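Long-range contact in alpha-2,3-sialyltransferase (Campylobacter jejuni, PDB 2P2V), which probably transfers sialic acid from CMP-sialic acid to the 3-hydroxyl of an acceptor galactose, as an alpha-2,3-sialyltransferase: residues E42-E54 / K62-Q76. Numbering follows the deposited sequence.
Sequences EYDVFRCNQFYFE and KIKAVFFNPGVFLQQ. With CSF (cytidine-5'-monophosphate-3-fluoro-N-acetyl-neuraminic acid), chain O; EDO (1,2-ethanediol), chain E; EDO (1,2-ethanediol), chain D.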
loop_
_atom_site.group_PDB
_atom_site.type_symbol
_atom_site.label_atom_id
_atom_site.label_comp_id
_atom_site.label_asym_id
_atom_site.label_seq_id
_atom_site.Cartn_x
_atom_site.Cartn_y
_atom_site.Cartn_z
ATOM N N GLU A 42 18.225 -39.066 -2.686
ATOM C CA GLU A 42 17.281 -38.103 -3.227
ATOM C C GLU A 42 17.642 -36.729 -2.739
ATOM O O GLU A 42 18.097 -36.561 -1.613
ATOM C CB GLU A 42 15.865 -38.445 -2.802
ATOM C CG GLU A 42 15.432 -39.784 -3.340
ATOM C CD GLU A 42 13.989 -39.793 -3.687
ATOM O OE1 GLU A 42 13.162 -40.063 -2.776
ATOM O OE2 GLU A 42 13.681 -39.507 -4.870
ATOM N N TYR A 43 17.459 -35.739 -3.608
ATOM C CA TYR A 43 17.805 -34.380 -3.248
ATOM C C TYR A 43 17.360 -33.408 -4.363
ATOM O O TYR A 43 17.191 -33.803 -5.515
ATOM C CB TYR A 43 19.326 -34.214 -3.027
ATOM C CG TYR A 43 20.171 -34.678 -4.197
ATOM C CD1 TYR A 43 20.396 -33.832 -5.313
ATOM C CD2 TYR A 43 20.764 -35.963 -4.200
ATOM C CE1 TYR A 43 21.168 -34.256 -6.374
ATOM C CE2 TYR A 43 21.519 -36.402 -5.257
ATOM C CZ TYR A 43 21.731 -35.547 -6.338
ATOM O OH TYR A 43 22.473 -35.964 -7.391
ATOM N N ASP A 44 17.181 -32.147 -3.961
ATOM C CA ASP A 44 17.025 -30.980 -4.895
ATOM C C ASP A 44 18.350 -30.250 -4.842
ATOM O O ASP A 44 19.149 -30.441 -3.926
ATOM C CB ASP A 44 15.879 -30.053 -4.413
ATOM C CG ASP A 44 14.488 -30.662 -4.637
ATOM O OD1 ASP A 44 14.354 -31.471 -5.549
ATOM O OD2 ASP A 44 13.512 -30.364 -3.897
ATOM N N VAL A 45 18.609 -29.348 -5.803
ATOM C CA VAL A 45 19.884 -28.680 -5.854
ATOM C C VAL A 45 19.596 -27.140 -5.914
ATOM O O VAL A 45 18.700 -26.742 -6.662
ATOM C CB VAL A 45 20.589 -29.016 -7.158
ATOM C CG1 VAL A 45 21.856 -28.290 -7.219
ATOM C CG2 VAL A 45 20.866 -30.568 -7.286
ATOM N N PHE A 46 20.375 -26.338 -5.188
ATOM C CA PHE A 46 20.317 -24.858 -5.306
ATOM C C PHE A 46 21.661 -24.409 -5.853
ATOM O O PHE A 46 22.729 -24.908 -5.431
ATOM C CB PHE A 46 20.102 -24.193 -3.951
ATOM C CG PHE A 46 18.673 -24.215 -3.412
ATOM C CD1 PHE A 46 17.614 -24.770 -4.101
ATOM C CD2 PHE A 46 18.440 -23.648 -2.154
ATOM C CE1 PHE A 46 16.313 -24.759 -3.530
ATOM C CE2 PHE A 46 17.178 -23.623 -1.582
ATOM C CZ PHE A 46 16.103 -24.169 -2.276
ATOM N N ARG A 47 21.638 -23.484 -6.821
ATOM C CA ARG A 47 22.884 -22.931 -7.334
ATOM C C ARG A 47 22.756 -21.403 -7.311
ATOM O O ARG A 47 21.650 -20.856 -7.227
ATOM C CB ARG A 47 23.111 -23.355 -8.795
ATOM C CG ARG A 47 23.132 -24.907 -9.112
ATOM C CD ARG A 47 24.280 -25.573 -8.376
ATOM N NE ARG A 47 25.631 -25.103 -8.706
ATOM C CZ ARG A 47 26.354 -25.548 -9.734
ATOM N NH1 ARG A 47 25.861 -26.435 -10.563
ATOM N NH2 ARG A 47 27.595 -25.114 -9.918
ATOM N N CYS A 48 23.889 -20.695 -7.414
ATOM C CA CYS A 48 23.790 -19.262 -7.323
ATOM C C CYS A 48 24.702 -18.624 -8.356
ATOM O O CYS A 48 25.633 -19.283 -8.862
ATOM C CB CYS A 48 24.202 -18.758 -5.935
ATOM S SG CYS A 48 25.895 -19.077 -5.399
ATOM N N ASN A 49 24.417 -17.359 -8.635
ATOM C CA ASN A 49 25.375 -16.501 -9.330
ATOM C C ASN A 49 25.905 -17.146 -10.618
ATOM O O ASN A 49 25.092 -17.573 -11.434
ATOM C CB ASN A 49 26.449 -16.041 -8.354
ATOM C CG ASN A 49 25.860 -15.273 -7.150
ATOM O OD1 ASN A 49 24.732 -14.789 -7.198
ATOM N ND2 ASN A 49 26.637 -15.139 -6.094
ATOM N N GLN A 50 27.236 -17.144 -10.837
ATOM C CA GLN A 50 27.761 -17.648 -12.103
ATOM C C GLN A 50 27.959 -19.180 -12.125
ATOM O O GLN A 50 28.991 -19.659 -12.573
ATOM C CB GLN A 50 29.058 -16.921 -12.450
ATOM C CG GLN A 50 28.845 -15.480 -12.862
ATOM C CD GLN A 50 28.675 -14.520 -11.670
ATOM O OE1 GLN A 50 27.561 -14.117 -11.361
ATOM N NE2 GLN A 50 29.787 -14.130 -11.023
ATOM N N PHE A 51 26.965 -19.956 -11.689
ATOM C CA PHE A 51 27.112 -21.409 -11.637
ATOM C C PHE A 51 27.361 -22.008 -13.044
ATOM O O PHE A 51 28.047 -23.030 -13.212
ATOM C CB PHE A 51 25.865 -22.058 -10.965
ATOM C CG PHE A 51 24.624 -21.922 -11.765
ATOM C CD1 PHE A 51 23.778 -20.827 -11.596
ATOM C CD2 PHE A 51 24.304 -22.865 -12.729
ATOM C CE1 PHE A 51 22.650 -20.664 -12.408
ATOM C CE2 PHE A 51 23.176 -22.727 -13.539
ATOM C CZ PHE A 51 22.344 -21.609 -13.383
ATOM N N TYR A 52 26.752 -21.389 -14.049
ATOM C CA TYR A 52 26.754 -21.897 -15.431
ATOM C C TYR A 52 28.119 -21.711 -16.113
ATOM O O TYR A 52 28.327 -22.208 -17.239
ATOM C CB TYR A 52 25.683 -21.178 -16.279
ATOM C CG TYR A 52 25.692 -19.679 -16.109
ATOM C CD1 TYR A 52 24.967 -19.071 -15.076
ATOM C CD2 TYR A 52 26.414 -18.870 -16.970
ATOM C CE1 TYR A 52 24.980 -17.734 -14.879
ATOM C CE2 TYR A 52 26.443 -17.516 -16.777
ATOM C CZ TYR A 52 25.716 -16.938 -15.736
ATOM O OH TYR A 52 25.714 -15.573 -15.552
ATOM N N PHE A 53 29.009 -20.997 -15.446
ATOM C CA PHE A 53 30.423 -20.934 -15.849
ATOM C C PHE A 53 31.084 -22.323 -15.786
ATOM O O PHE A 53 32.107 -22.556 -16.458
ATOM C CB PHE A 53 31.203 -19.985 -14.953
ATOM C CG PHE A 53 31.125 -18.514 -15.342
ATOM C CD1 PHE A 53 29.940 -17.935 -15.797
ATOM C CD2 PHE A 53 32.246 -17.697 -15.198
ATOM C CE1 PHE A 53 29.873 -16.569 -16.094
ATOM C CE2 PHE A 53 32.204 -16.313 -15.537
ATOM C CZ PHE A 53 31.010 -15.764 -15.981
ATOM N N GLU A 54 30.500 -23.248 -15.015
ATOM C CA GLU A 54 31.021 -24.620 -14.892
ATOM C C GLU A 54 31.178 -25.291 -16.249
ATOM O O GLU A 54 30.300 -25.185 -17.111
ATOM C CB GLU A 54 30.128 -25.488 -13.964
ATOM C CG GLU A 54 28.759 -25.822 -14.534
ATOM C CD GLU A 54 27.880 -26.586 -13.554
ATOM O OE1 GLU A 54 28.345 -26.802 -12.413
ATOM O OE2 GLU A 54 26.730 -26.989 -13.926
ATOM N N LYS A 62 19.343 -30.484 -13.518
ATOM C CA LYS A 62 18.103 -30.091 -12.850
ATOM C C LYS A 62 18.375 -29.258 -11.597
ATOM O O LYS A 62 18.895 -29.768 -10.596
ATOM C CB LYS A 62 17.215 -31.300 -12.539
ATOM C CG LYS A 62 17.114 -32.235 -13.757
ATOM C CD LYS A 62 15.927 -33.161 -13.680
ATOM C CE LYS A 62 15.742 -33.850 -15.021
ATOM N NZ LYS A 62 14.700 -34.953 -14.994
ATOM N N ILE A 63 18.121 -27.941 -11.709
ATOM C CA ILE A 63 18.237 -27.023 -10.586
ATOM C C ILE A 63 16.854 -26.675 -9.996
ATOM O O ILE A 63 15.928 -26.234 -10.723
ATOM C CB ILE A 63 19.067 -25.727 -10.974
ATOM C CG1 ILE A 63 20.456 -26.099 -11.487
ATOM C CG2 ILE A 63 19.207 -24.885 -9.727
ATOM C CD1 ILE A 63 21.167 -24.968 -12.300
ATOM N N LYS A 64 16.660 -26.916 -8.699
ATOM C CA LYS A 64 15.429 -26.566 -8.071
ATOM C C LYS A 64 15.282 -25.038 -7.938
ATOM O O LYS A 64 14.212 -24.503 -8.198
ATOM C CB LYS A 64 15.280 -27.232 -6.673
ATOM C CG LYS A 64 13.923 -27.008 -6.011
ATOM C CD LYS A 64 12.741 -27.774 -6.683
ATOM C CE LYS A 64 11.517 -27.819 -5.771
ATOM N NZ LYS A 64 10.425 -28.627 -6.392
ATOM N N ALA A 65 16.329 -24.335 -7.544
ATOM C CA ALA A 65 16.196 -22.863 -7.549
ATOM C C ALA A 65 17.564 -22.315 -7.846
ATOM O O ALA A 65 18.559 -22.840 -7.376
ATOM C CB ALA A 65 15.760 -22.327 -6.250
ATOM N N VAL A 66 17.592 -21.177 -8.536
ATOM C CA VAL A 66 18.829 -20.449 -8.657
ATOM C C VAL A 66 18.689 -19.144 -7.937
ATOM O O VAL A 66 17.568 -18.635 -7.781
ATOM C CB VAL A 66 19.197 -20.102 -10.168
ATOM C CG1 VAL A 66 19.557 -21.390 -10.986
ATOM C CG2 VAL A 66 18.068 -19.320 -10.846
ATOM N N PHE A 67 19.831 -18.542 -7.564
ATOM C CA PHE A 67 19.783 -17.356 -6.705
ATOM C C PHE A 67 20.739 -16.355 -7.281
ATOM O O PHE A 67 21.902 -16.687 -7.508
ATOM C CB PHE A 67 20.248 -17.662 -5.281
ATOM C CG PHE A 67 19.307 -18.569 -4.535
ATOM C CD1 PHE A 67 19.299 -19.928 -4.834
ATOM C CD2 PHE A 67 18.415 -18.053 -3.610
ATOM C CE1 PHE A 67 18.356 -20.765 -4.162
ATOM C CE2 PHE A 67 17.480 -18.880 -2.963
ATOM C CZ PHE A 67 17.475 -20.200 -3.255
ATOM N N PHE A 68 20.255 -15.136 -7.449
ATOM C CA PHE A 68 21.090 -14.050 -8.075
ATOM C C PHE A 68 20.987 -12.762 -7.269
ATOM O O PHE A 68 19.939 -12.431 -6.664
ATOM C CB PHE A 68 20.557 -13.745 -9.501
ATOM C CG PHE A 68 20.602 -14.916 -10.471
ATOM C CD1 PHE A 68 21.801 -15.622 -10.753
ATOM C CD2 PHE A 68 19.440 -15.325 -11.098
ATOM C CE1 PHE A 68 21.799 -16.713 -11.629
ATOM C CE2 PHE A 68 19.455 -16.368 -12.018
ATOM C CZ PHE A 68 20.668 -17.062 -12.287
ATOM N N ASN A 69 22.062 -11.967 -7.310
ATOM C CA ASN A 69 22.134 -10.724 -6.578
ATOM C C ASN A 69 21.438 -9.583 -7.351
ATOM O O ASN A 69 21.359 -9.591 -8.598
ATOM C CB ASN A 69 23.637 -10.348 -6.332
ATOM C CG ASN A 69 24.329 -11.299 -5.291
ATOM O OD1 ASN A 69 23.665 -11.954 -4.461
ATOM N ND2 ASN A 69 25.635 -11.395 -5.370
ATOM N N PRO A 70 20.889 -8.628 -6.621
ATOM C CA PRO A 70 20.040 -7.627 -7.229
ATOM C C PRO A 70 20.808 -6.825 -8.265
ATOM O O PRO A 70 20.223 -6.403 -9.223
ATOM C CB PRO A 70 19.717 -6.702 -6.077
ATOM C CG PRO A 70 19.780 -7.584 -4.862
ATOM C CD PRO A 70 20.926 -8.503 -5.145
ATOM N N GLY A 71 22.089 -6.604 -8.016
ATOM C CA GLY A 71 22.894 -5.653 -8.863
ATOM C C GLY A 71 23.128 -6.128 -10.298
ATOM O O GLY A 71 23.403 -5.317 -11.189
ATOM N N VAL A 72 23.009 -7.435 -10.524
ATOM C CA VAL A 72 23.130 -8.045 -11.841
ATOM C C VAL A 72 21.904 -8.866 -12.138
ATOM O O VAL A 72 21.910 -9.652 -13.056
ATOM C CB VAL A 72 24.383 -8.979 -11.938
ATOM C CG1 VAL A 72 25.679 -8.109 -11.865
ATOM C CG2 VAL A 72 24.400 -9.974 -10.764
ATOM N N PHE A 73 20.809 -8.629 -11.421
ATOM C CA PHE A 73 19.610 -9.507 -11.671
ATOM C C PHE A 73 19.086 -9.427 -13.074
ATOM O O PHE A 73 18.661 -10.415 -13.662
ATOM C CB PHE A 73 18.488 -9.210 -10.660
ATOM C CG PHE A 73 17.447 -10.298 -10.624
ATOM C CD1 PHE A 73 17.693 -11.469 -9.870
ATOM C CD2 PHE A 73 16.298 -10.198 -11.378
ATOM C CE1 PHE A 73 16.747 -12.489 -9.868
ATOM C CE2 PHE A 73 15.327 -11.249 -11.387
ATOM C CZ PHE A 73 15.602 -12.391 -10.608
ATOM N N LEU A 74 19.048 -8.200 -13.634
ATOM C CA LEU A 74 18.538 -8.075 -14.999
ATOM C C LEU A 74 19.252 -9.001 -15.972
ATOM O O LEU A 74 18.602 -9.677 -16.764
ATOM C CB LEU A 74 18.690 -6.591 -15.473
ATOM C CG LEU A 74 18.140 -6.276 -16.887
ATOM C CD1 LEU A 74 16.678 -6.007 -16.880
ATOM C CD2 LEU A 74 18.863 -4.971 -17.332
ATOM N N GLN A 75 20.596 -8.970 -15.969
ATOM C CA GLN A 75 21.365 -9.840 -16.862
ATOM C C GLN A 75 21.211 -11.335 -16.470
ATOM O O GLN A 75 21.045 -12.204 -17.332
ATOM C CB GLN A 75 22.835 -9.429 -16.849
ATOM C CG GLN A 75 23.035 -8.003 -17.411
ATOM C CD GLN A 75 22.904 -6.874 -16.380
ATOM O OE1 GLN A 75 22.389 -7.058 -15.271
ATOM N NE2 GLN A 75 23.382 -5.665 -16.765
ATOM N N GLN A 76 21.193 -11.617 -15.170
ATOM C CA GLN A 76 21.153 -13.041 -14.778
ATOM C C GLN A 76 19.796 -13.652 -15.109
ATOM O O GLN A 76 19.693 -14.867 -15.440
ATOM C CB GLN A 76 21.380 -13.179 -13.277
ATOM C CG GLN A 76 22.739 -12.834 -12.729
ATOM C CD GLN A 76 23.832 -13.785 -13.121
ATOM O OE1 GLN A 76 23.803 -14.424 -14.179
ATOM N NE2 GLN A 76 24.806 -13.916 -12.230
HETATM C C5A CSF O . 30.809 -11.273 -4.893
HETATM C C4A CSF O . 31.315 -12.147 -3.751
HETATM C C2A CSF O . 29.203 -13.592 -3.898
HETATM O O6A CSF O . 28.869 -12.786 -5.048
HETATM C C6A CSF O . 29.930 -12.148 -5.806
HETATM C C3A CSF O . 30.156 -12.811 -2.993
HETATM O O4A CSF O . 32.011 -11.330 -2.821
HETATM N N5A CSF O . 32.005 -10.817 -5.633
HETATM C C7A CSF O . 29.263 -11.336 -6.910
HETATM C C8A CSF O . 28.372 -12.224 -7.772
HETATM C C9A CSF O . 27.603 -11.410 -8.833
HETATM O O9A CSF O . 26.849 -12.266 -9.722
HETATM O O8A CSF O . 29.197 -13.281 -8.357
HETATM O O7A CSF O . 28.538 -10.249 -6.307
HETATM C C1A CSF O . 27.956 -13.829 -3.058
HETATM O OBA CSF O . 28.139 -14.293 -1.897
HETATM O OAA CSF O . 26.829 -13.563 -3.557
HETATM O O1A CSF O . 29.711 -14.919 -4.173
HETATM O O2A CSF O . 31.816 -15.263 -5.427
HETATM N N1 CSF O . 32.388 -19.354 -2.614
HETATM C C2 CSF O . 33.346 -19.656 -1.599
HETATM N N3 CSF O . 34.684 -19.617 -1.873
HETATM C C4 CSF O . 35.104 -19.313 -3.122
HETATM C C5 CSF O . 34.180 -19.018 -4.132
HETATM C C6 CSF O . 32.816 -19.048 -3.855
HETATM C "C3'" CSF O . 29.576 -17.486 -2.357
HETATM C "C2'" CSF O . 30.422 -18.308 -1.403
HETATM C "C1'" CSF O . 30.942 -19.423 -2.310
HETATM O "O4'" CSF O . 30.161 -19.444 -3.526
HETATM C "C4'" CSF O . 29.152 -18.436 -3.469
HETATM P PA CSF O . 30.340 -15.561 -5.530
HETATM O "O5'" CSF O . 30.186 -17.161 -5.280
HETATM C "C5'" CSF O . 28.973 -17.757 -4.826
HETATM O "O3'" CSF O . 28.406 -17.005 -1.704
HETATM O "O2'" CSF O . 29.591 -18.856 -0.344
HETATM N N4 CSF O . 36.439 -19.279 -3.419
HETATM O O2 CSF O . 32.941 -19.922 -0.433
HETATM O O3A CSF O . 29.542 -15.271 -6.768
HETATM C C10 CSF O . 31.957 -9.596 -6.197
HETATM O O10 CSF O . 30.963 -8.856 -6.143
HETATM C C11 CSF O . 33.209 -9.179 -6.934
HETATM F F3A CSF O . 29.404 -11.852 -2.352
HETATM C C1 EDO E . 17.630 -36.978 -6.426
HETATM O O1 EDO E . 16.243 -36.647 -6.417
HETATM C C2 EDO E . 18.225 -36.799 -7.796
HETATM O O2 EDO E . 18.988 -37.993 -8.038
HETATM C C1 EDO D . 23.455 -12.540 -1.337
HETATM O O1 EDO D . 23.652 -11.145 -1.655
HETATM C C2 EDO D . 24.074 -12.801 0.023
HETATM O O2 EDO D . 24.994 -11.742 0.337
HETATM O O HOH W 1 11.962 -31.125 -6.882
HETATM O O HOH W 2 17.265 -30.224 -8.330
HETATM O O HOH W 3 22.872 -14.672 -4.895
HETATM O O HOH W 4 24.145 -13.162 -9.170
#
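Tyr-52 and Gln-76 meet through a short hydrogen bond, OH to OE1 2.6 Å, with the phenol ring nearly perpendicular to the amide plane. Glutamine suits this buried place because its amide offers acceptor and donor side by side: bent at chi2 (-69°), Gln-76 turns OE1 to Tyr-52 and NE2, weakly, to Gln-50 OE1. That oxygen also accepts from O9A of the donor analogue CSF at 2.6 Å, and Gln-50 NE2 donates to O8A, so one amide serves the two outer hydroxyls of the fluorinated sialic acid's glycerol tail. Asn-49 ND2 spans phosphate oxygen O3A and carboxylate oxygen OAA, each at 3.0 Å; Asn-69 ND2 reaches OAA from the loop after strand 65-68, and a water joins their OD1 atoms.

Both asparagines directly follow paired parallel strands, where Asn-49 N donates to Phe-67 O (2.8 Å); strand ends and following loops thus line the nucleotide-sugar pocket. On one sheet face Phe-67 CE1 lies over the Phe-46 ring, the planes 54° apart. On the other, the large apolar Phe-51 ring meets Ile-63 CD1 and Val-66 CG1 at once.

The strands lie between strands 21-25 and 90-96; helix 150-161 covers Phe-67, and helix 73-85 packs against Phe-51 and Tyr-52.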